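Local coordinates for 11R-lipoxygenase (PDB 3VF1), which probably adds molecular oxygen to polyunsaturated fatty acids at a non-heme iron centre, in a calcium-dependent manner, at residues D48-S53 / V78-I83; S202-G207 / V629-T634; P277-V282 / Y352-E357. All coordinates share one frame; numbering follows the deposited sequence.

Contact 1 (D48-S53 / V78-I83)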
# COMPACT_ATOMS: atom_id res chain seq x y z
N ASP A 48 25.28 -6.98 -32.18
CA ASP A 48 25.02 -7.26 -33.58
C ASP A 48 24.67 -8.73 -33.83
O ASP A 48 24.74 -9.20 -34.97
CB ASP A 48 26.23 -6.85 -34.43
CG ASP A 48 26.47 -5.35 -34.41
OD1 ASP A 48 25.84 -4.63 -35.21
OD2 ASP A 48 27.30 -4.90 -33.59
N GLY A 49 24.30 -9.45 -32.78
CA GLY A 49 23.80 -10.80 -32.92
C GLY A 49 24.83 -11.89 -32.66
O GLY A 49 24.47 -13.04 -32.42
N ALA A 50 26.10 -11.53 -32.70
CA ALA A 50 27.17 -12.50 -32.49
C ALA A 50 27.10 -13.07 -31.08
O ALA A 50 27.38 -12.38 -30.11
CB ALA A 50 28.52 -11.84 -32.73
N GLU A 51 26.71 -14.34 -30.97
CA GLU A 51 26.60 -14.99 -29.66
C GLU A 51 27.65 -16.08 -29.48
O GLU A 51 28.12 -16.68 -30.45
CB GLU A 51 25.19 -15.57 -29.47
CG GLU A 51 24.80 -16.63 -30.49
CD GLU A 51 23.39 -17.16 -30.26
OE1 GLU A 51 22.94 -18.01 -31.06
OE2 GLU A 51 22.74 -16.72 -29.29
N THR A 52 28.01 -16.34 -28.23
CA THR A 52 29.05 -17.31 -27.91
C THR A 52 28.44 -18.67 -27.59
O THR A 52 27.29 -18.93 -27.92
CB THR A 52 29.88 -16.86 -26.68
OG1 THR A 52 29.18 -17.20 -25.48
CG2 THR A 52 30.12 -15.36 -26.72
N SER A 53 29.22 -19.53 -26.94
CA SER A 53 28.74 -20.84 -26.52
C SER A 53 28.49 -20.86 -25.02
O SER A 53 29.12 -20.11 -24.26
CB SER A 53 29.74 -21.93 -26.91
OG SER A 53 29.23 -23.22 -26.61
N VAL A 78 34.01 -17.27 -28.67
CA VAL A 78 33.79 -16.44 -29.84
C VAL A 78 33.53 -14.99 -29.45
O VAL A 78 32.68 -14.72 -28.61
CB VAL A 78 32.60 -16.96 -30.67
CG1 VAL A 78 32.20 -15.95 -31.74
CG2 VAL A 78 32.92 -18.31 -31.30
N ASP A 79 34.27 -14.07 -30.06
CA ASP A 79 34.08 -12.65 -29.78
C ASP A 79 32.72 -12.18 -30.27
O ASP A 79 32.26 -12.59 -31.33
CB ASP A 79 35.19 -11.83 -30.43
CG ASP A 79 35.13 -10.36 -30.05
OD1 ASP A 79 34.02 -9.82 -29.92
OD2 ASP A 79 36.20 -9.74 -29.88
N VAL A 80 32.09 -11.30 -29.50
CA VAL A 80 30.76 -10.80 -29.83
C VAL A 80 30.72 -9.27 -29.96
O VAL A 80 29.76 -8.71 -30.48
CB VAL A 80 29.74 -11.22 -28.76
CG1 VAL A 80 29.75 -12.74 -28.59
CG2 VAL A 80 30.02 -10.54 -27.43
N GLY A 81 31.77 -8.61 -29.48
CA GLY A 81 31.84 -7.16 -29.53
C GLY A 81 31.28 -6.55 -28.26
O GLY A 81 31.81 -6.76 -27.17
N GLU A 82 30.20 -5.78 -28.39
CA GLU A 82 29.50 -5.24 -27.23
C GLU A 82 28.38 -6.18 -26.81
O GLU A 82 27.52 -6.53 -27.62
CB GLU A 82 28.92 -3.86 -27.52
CG GLU A 82 29.96 -2.76 -27.65
CD GLU A 82 29.41 -1.39 -27.34
OE1 GLU A 82 28.27 -1.09 -27.77
OE2 GLU A 82 30.10 -0.61 -26.64
N ILE A 83 28.39 -6.58 -25.54
CA ILE A 83 27.40 -7.52 -25.04
C ILE A 83 26.10 -6.79 -24.73
O ILE A 83 26.06 -5.89 -23.89
CB ILE A 83 27.88 -8.24 -23.76
CG1 ILE A 83 29.33 -8.71 -23.92
CG2 ILE A 83 26.97 -9.42 -23.45
CD1 ILE A 83 29.92 -9.29 -22.66

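Contact 2 (S202-G207 / V629-T634)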
# COMPACT_ATOMS: atom_id res chain seq x y z
N SER A 202 2.20 -17.11 6.93
CA SER A 202 1.44 -17.53 8.11
C SER A 202 1.40 -16.44 9.17
O SER A 202 1.67 -16.69 10.34
CB SER A 202 2.04 -18.80 8.71
OG SER A 202 3.36 -18.58 9.17
N LEU A 203 1.05 -15.22 8.75
CA LEU A 203 1.10 -14.07 9.64
C LEU A 203 -0.29 -13.61 10.08
O LEU A 203 -0.44 -12.99 11.14
CB LEU A 203 1.84 -12.92 8.96
CG LEU A 203 2.80 -12.10 9.83
CD1 LEU A 203 3.93 -12.96 10.36
CD2 LEU A 203 3.35 -10.92 9.04
N PHE A 204 -1.30 -13.90 9.26
CA PHE A 204 -2.65 -13.43 9.53
C PHE A 204 -3.53 -14.51 10.17
O PHE A 204 -4.73 -14.33 10.32
CB PHE A 204 -3.30 -12.92 8.25
CG PHE A 204 -2.51 -11.85 7.56
CD1 PHE A 204 -1.60 -11.08 8.26
CD2 PHE A 204 -2.68 -11.61 6.21
CE1 PHE A 204 -0.87 -10.09 7.63
CE2 PHE A 204 -1.95 -10.62 5.57
CZ PHE A 204 -1.05 -9.86 6.28
N ARG A 205 -2.92 -15.63 10.53
CA ARG A 205 -3.62 -16.65 11.30
C ARG A 205 -3.63 -16.20 12.75
O ARG A 205 -2.59 -15.82 13.29
CB ARG A 205 -2.94 -18.01 11.16
CG ARG A 205 -1.68 -18.17 11.99
CD ARG A 205 -0.96 -19.47 11.67
NE ARG A 205 -0.11 -19.90 12.77
CZ ARG A 205 0.70 -20.96 12.73
NH1 ARG A 205 0.78 -21.69 11.62
NH2 ARG A 205 1.42 -21.28 13.79
N VAL A 206 -4.80 -16.22 13.38
CA VAL A 206 -4.93 -15.72 14.74
C VAL A 206 -5.37 -16.83 15.68
O VAL A 206 -6.45 -16.78 16.27
CB VAL A 206 -5.94 -14.56 14.82
CG1 VAL A 206 -5.80 -13.84 16.15
CG2 VAL A 206 -5.73 -13.59 13.66
N GLY A 207 -4.52 -17.84 15.82
CA GLY A 207 -4.80 -18.96 16.69
C GLY A 207 -4.22 -18.76 18.08
O GLY A 207 -3.72 -17.68 18.40
N VAL A 629 -3.28 -6.22 13.80
CA VAL A 629 -2.61 -4.93 13.59
C VAL A 629 -1.10 -5.07 13.76
O VAL A 629 -0.33 -4.42 13.05
CB VAL A 629 -3.14 -3.87 14.57
CG1 VAL A 629 -2.22 -2.64 14.57
CG2 VAL A 629 -4.55 -3.47 14.20
N ASN A 630 -0.68 -5.91 14.70
CA ASN A 630 0.74 -6.15 14.92
C ASN A 630 1.36 -6.83 13.70
O ASN A 630 2.52 -6.59 13.37
CB ASN A 630 0.94 -7.01 16.16
CG ASN A 630 2.41 -7.27 16.46
OD1 ASN A 630 3.13 -6.38 16.91
ND2 ASN A 630 2.86 -8.50 16.22
N ALA A 631 0.57 -7.67 13.03
CA ALA A 631 1.03 -8.36 11.83
C ALA A 631 1.07 -7.42 10.62
O ALA A 631 2.04 -7.41 9.87
CB ALA A 631 0.14 -9.55 11.54
N LEU A 632 0.01 -6.63 10.45
CA LEU A 632 -0.08 -5.71 9.32
C LEU A 632 1.04 -4.68 9.32
O LEU A 632 1.41 -4.15 8.27
CB LEU A 632 -1.43 -5.00 9.31
CG LEU A 632 -2.67 -5.87 9.06
CD1 LEU A 632 -3.93 -5.04 9.17
CD2 LEU A 632 -2.60 -6.55 7.70
N THR A 633 1.59 -4.39 10.50
CA THR A 633 2.65 -3.39 10.62
C THR A 633 4.03 -4.04 10.68
O THR A 633 4.99 -3.43 11.17
CB THR A 633 2.46 -2.50 11.87
OG1 THR A 633 2.58 -3.30 13.06
CG2 THR A 633 1.11 -1.81 11.84
N THR A 634 4.14 -5.27 10.18
CA THR A 634 5.42 -5.98 10.17
C THR A 634 6.39 -5.35 9.18
O THR A 634 6.09 -5.24 7.99
CB THR A 634 5.23 -7.46 9.80
OG1 THR A 634 4.43 -8.11 10.79
CG2 THR A 634 6.58 -8.16 9.71

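Contact 3 (P277-V282 / Y352-E357)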
# COMPACT_ATOMS: atom_id res chain seq x y z
N PRO A 277 -26.60 18.56 5.29
CA PRO A 277 -27.55 17.67 4.61
C PRO A 277 -28.93 17.80 5.24
O PRO A 277 -29.03 17.98 6.45
CB PRO A 277 -26.97 16.28 4.87
CG PRO A 277 -25.53 16.50 5.14
CD PRO A 277 -25.43 17.83 5.82
N GLU A 278 -29.98 17.72 4.43
CA GLU A 278 -31.34 17.86 4.93
C GLU A 278 -31.66 16.83 6.01
O GLU A 278 -32.51 17.07 6.87
CB GLU A 278 -32.35 17.75 3.79
CG GLU A 278 -32.34 16.41 3.08
CD GLU A 278 -33.26 16.40 1.86
OE1 GLU A 278 -33.36 15.34 1.21
OE2 GLU A 278 -33.87 17.45 1.57
N ASN A 279 -30.97 15.69 5.97
CA ASN A 279 -31.21 14.62 6.93
C ASN A 279 -30.32 14.72 8.17
O ASN A 279 -30.19 13.76 8.93
CB ASN A 279 -31.01 13.26 6.26
CG ASN A 279 -29.63 13.09 5.67
OD1 ASN A 279 -29.11 14.00 5.02
ND2 ASN A 279 -29.02 11.93 5.89
N PHE A 280 -29.70 15.88 8.37
CA PHE A 280 -28.83 16.10 9.52
C PHE A 280 -29.19 17.45 10.14
O PHE A 280 -28.40 18.40 10.09
CB PHE A 280 -27.37 16.09 9.08
CG PHE A 280 -26.38 15.97 10.22
CD1 PHE A 280 -26.78 15.58 11.49
CD2 PHE A 280 -25.04 16.26 10.01
CE1 PHE A 280 -25.86 15.48 12.52
CE2 PHE A 280 -24.12 16.16 11.03
CZ PHE A 280 -24.53 15.77 12.29
N PRO A 281 -30.39 17.54 10.73
CA PRO A 281 -30.97 18.81 11.20
C PRO A 281 -30.33 19.34 12.49
O PRO A 281 -30.99 19.39 13.53
CB PRO A 281 -32.44 18.44 11.45
CG PRO A 281 -32.39 17.00 11.83
CD PRO A 281 -31.28 16.40 11.01
N VAL A 282 -29.07 19.73 12.41
CA VAL A 282 -28.38 20.33 13.56
C VAL A 282 -28.81 21.78 13.71
O VAL A 282 -28.63 22.59 12.81
CB VAL A 282 -26.85 20.27 13.39
CG1 VAL A 282 -26.16 21.04 14.51
CG2 VAL A 282 -26.37 18.83 13.35
N TYR A 352 -27.65 7.43 12.82
CA TYR A 352 -28.23 6.91 11.59
C TYR A 352 -28.56 8.04 10.62
O TYR A 352 -28.77 9.18 11.04
CB TYR A 352 -29.48 6.08 11.88
CG TYR A 352 -29.22 4.79 12.64
CD1 TYR A 352 -28.80 3.64 11.98
CD2 TYR A 352 -29.41 4.72 14.01
CE1 TYR A 352 -28.56 2.46 12.67
CE2 TYR A 352 -29.18 3.55 14.71
CZ TYR A 352 -28.76 2.42 14.04
OH TYR A 352 -28.54 1.26 14.73
N GLN A 353 -28.61 7.72 9.33
CA GLN A 353 -28.80 8.73 8.29
C GLN A 353 -30.12 9.48 8.44
O GLN A 353 -30.16 10.71 8.38
CB GLN A 353 -28.74 8.07 6.91
CG GLN A 353 -27.34 7.70 6.46
CD GLN A 353 -26.50 8.92 6.10
OE1 GLN A 353 -26.87 9.71 5.24
NE2 GLN A 353 -25.36 9.07 6.77
N GLN A 354 -31.21 8.74 8.64
CA GLN A 354 -32.54 9.34 8.67
C GLN A 354 -32.97 9.72 10.09
O GLN A 354 -33.01 8.86 10.98
CB GLN A 354 -33.56 8.37 8.07
CG GLN A 354 -33.31 8.07 6.60
CD GLN A 354 -33.39 9.32 5.74
OE1 GLN A 354 -34.25 10.18 5.94
NE2 GLN A 354 -32.49 9.43 4.77
N PRO A 355 -33.30 11.00 10.30
CA PRO A 355 -33.74 11.47 11.62
C PRO A 355 -35.00 10.76 12.11
O PRO A 355 -35.87 10.44 11.30
CB PRO A 355 -34.04 12.96 11.38
CG PRO A 355 -33.30 13.32 10.15
CD PRO A 355 -33.29 12.08 9.30
N GLY A 356 -35.08 10.51 13.41
CA GLY A 356 -36.22 9.82 13.99
C GLY A 356 -36.26 9.95 15.50
O GLY A 356 -35.40 10.60 16.09
N GLU A 357 -37.26 9.33 16.12
CA GLU A 357 -37.42 9.41 17.57
C GLU A 357 -36.31 8.66 18.30
O GLU A 357 -35.90 9.05 19.39
CB GLU A 357 -38.79 8.86 17.99
CG GLU A 357 -38.99 7.38 17.71
CD GLU A 357 -40.29 6.86 18.28
OE1 GLU A 357 -40.89 7.54 19.14
OE2 GLU A 357 -40.73 5.76 17.87

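Contact 1 (D48-S53 / V78-I83)
In the PLAT beta sandwich, A50 and T52 of the loop joining strands 40-46 and 55-57 meet V78 and V80 of the loop that passes from strand 70-77, at the edge of one sheet, to strand 83-90 in the other. The methyl of A50 points at the opposite loop and rests on V80, its CB 3.8 Å from V80 CA and 4.2 Å from V80 CB. Two residues further along, T52 reaches over with its methyl branch: CG2 lies 3.2 Å from V78 O, and it approaches V80 CG1 obliquely. That valine branch is also modelled too near the A50 carbonyl, which makes its exact placement doubtful. The T52 torsion (chi1 82°) sets CG2 beside the backbone N, anti to the carbonyl carbon, and leaves OG1 between the backbone N and the carbonyl carbon, where it donates to S53 O at 3.2 Å, from above the carbonyl plane. Within 78-83, D79 OD1 accepts a weak hydrogen bond from G81 N. Y22 of strand 20-28 touches T52, and its OH is hydrogen-bonded to V78 O, while T52 is tied through its backbone to L44. No hydrogen bond runs directly between the two loops, so their mutual hold is essentially van der Waals, with the polar fastening of T52 and V78 supplied by neighbouring strands of the sandwich.

Contact 2 (S202-G207 / V629-T634)
A631 CB, near the C-terminal end of helix 619-632 in the helical lipoxygenase domain, sits against L203 and F204 of the loop that leads into helix 208-213. The methyl lies 3.5 Å from L203 O and 4.1 Å from L203 CG, and it also meets the F204 ring at its edge, 4.0 Å from CD1. Further along the ring, L632 CD2 lies 3.9 Å from F204 CZ; the two side chains cross at about a right angle. F204 gets there because its CG stands beside the backbone N (chi1 -56°), which swings the ring toward the helix although its CB is not aimed there. L203 and T634 come tip to tip, CD2 of the leucine lying 3.5 Å from OG1 of the threonine. Further out, I431 and L434 of helix 428-438 pack on the F204 ring. The iron centre is close by: L203 touches I698, and L632 O takes a hydrogen bond from ND2 of N579, both residues being iron ligands, so the packed helix end forms part of the second shell. The chain turn after the helix is itself bonded twice to one carbonyl. A631 O receives T634 N at 3.0 Å and T634 OG1 at 2.7 Å, both from the same face of its plane.

Contact 3 (P277-V282 / Y352-E357)
With chi1 of 58°, the N279 side chain stands between its own backbone N and carbonyl carbon and carries its amide across to Q353, whose chain bends at chi2 (-72°) and curls its OE1 toward N279 ND2. N279 ND2 thus faces two oxygens of one residue. Its firmer hydrogen bond goes to the backbone, 3.0 Å to Q353 O, with the donor raised 48° out of the carbonyl plane and so away from the lone-pair directions. The other, 3.2 Å to Q353 OE1, is weak, and the two amides are well turned from one another rather than coplanar. The remaining end of the glutamine amide has other partners: NE2 donates to T331 O and to D310 OD1, which holds the amide of this buried glutamine with OE1 turned to N279. A leucine in place of N279 would probably leave Q353 O and OE1 without this shared donor and the two loops without their direct polar link. Alongside the polar pair, P355 lays its ring against 277-282: CG is 3.4 Å from N279 O and 3.8 Å from P281 CD. N279 O is in turn bonded by Q350 NE2 of strand 344-350. N279 is presented by a type I beta turn from P277 to F280, closed by F280 N to P277 O at 2.9 Å and followed by an inverse gamma turn centred on P281; together they carry the chain between strand 271-272 and helix 284-287, beside the antiparallel sheet of the lipoxygenase domain.

The three contacts are spread along an elongated chain and share no residues. Contact 1 comes first and closes before the others begin, lying in the PLAT sandwich with its centre about 77 Å from that of contact 3, on the opposite side of the chain's centre. Contact 2 spans more than 400 residues, bringing the loop ahead of helix 208-213 to the end of helix 619-632 close to the iron; contact 3, which joins loops flanking a five-stranded sheet, falls within that span, its centre about 39 Å away. Contact 1 thus belongs to the PLAT domain, contact 2 to the catalytic core, and contact 3 to a surface region far from the metal.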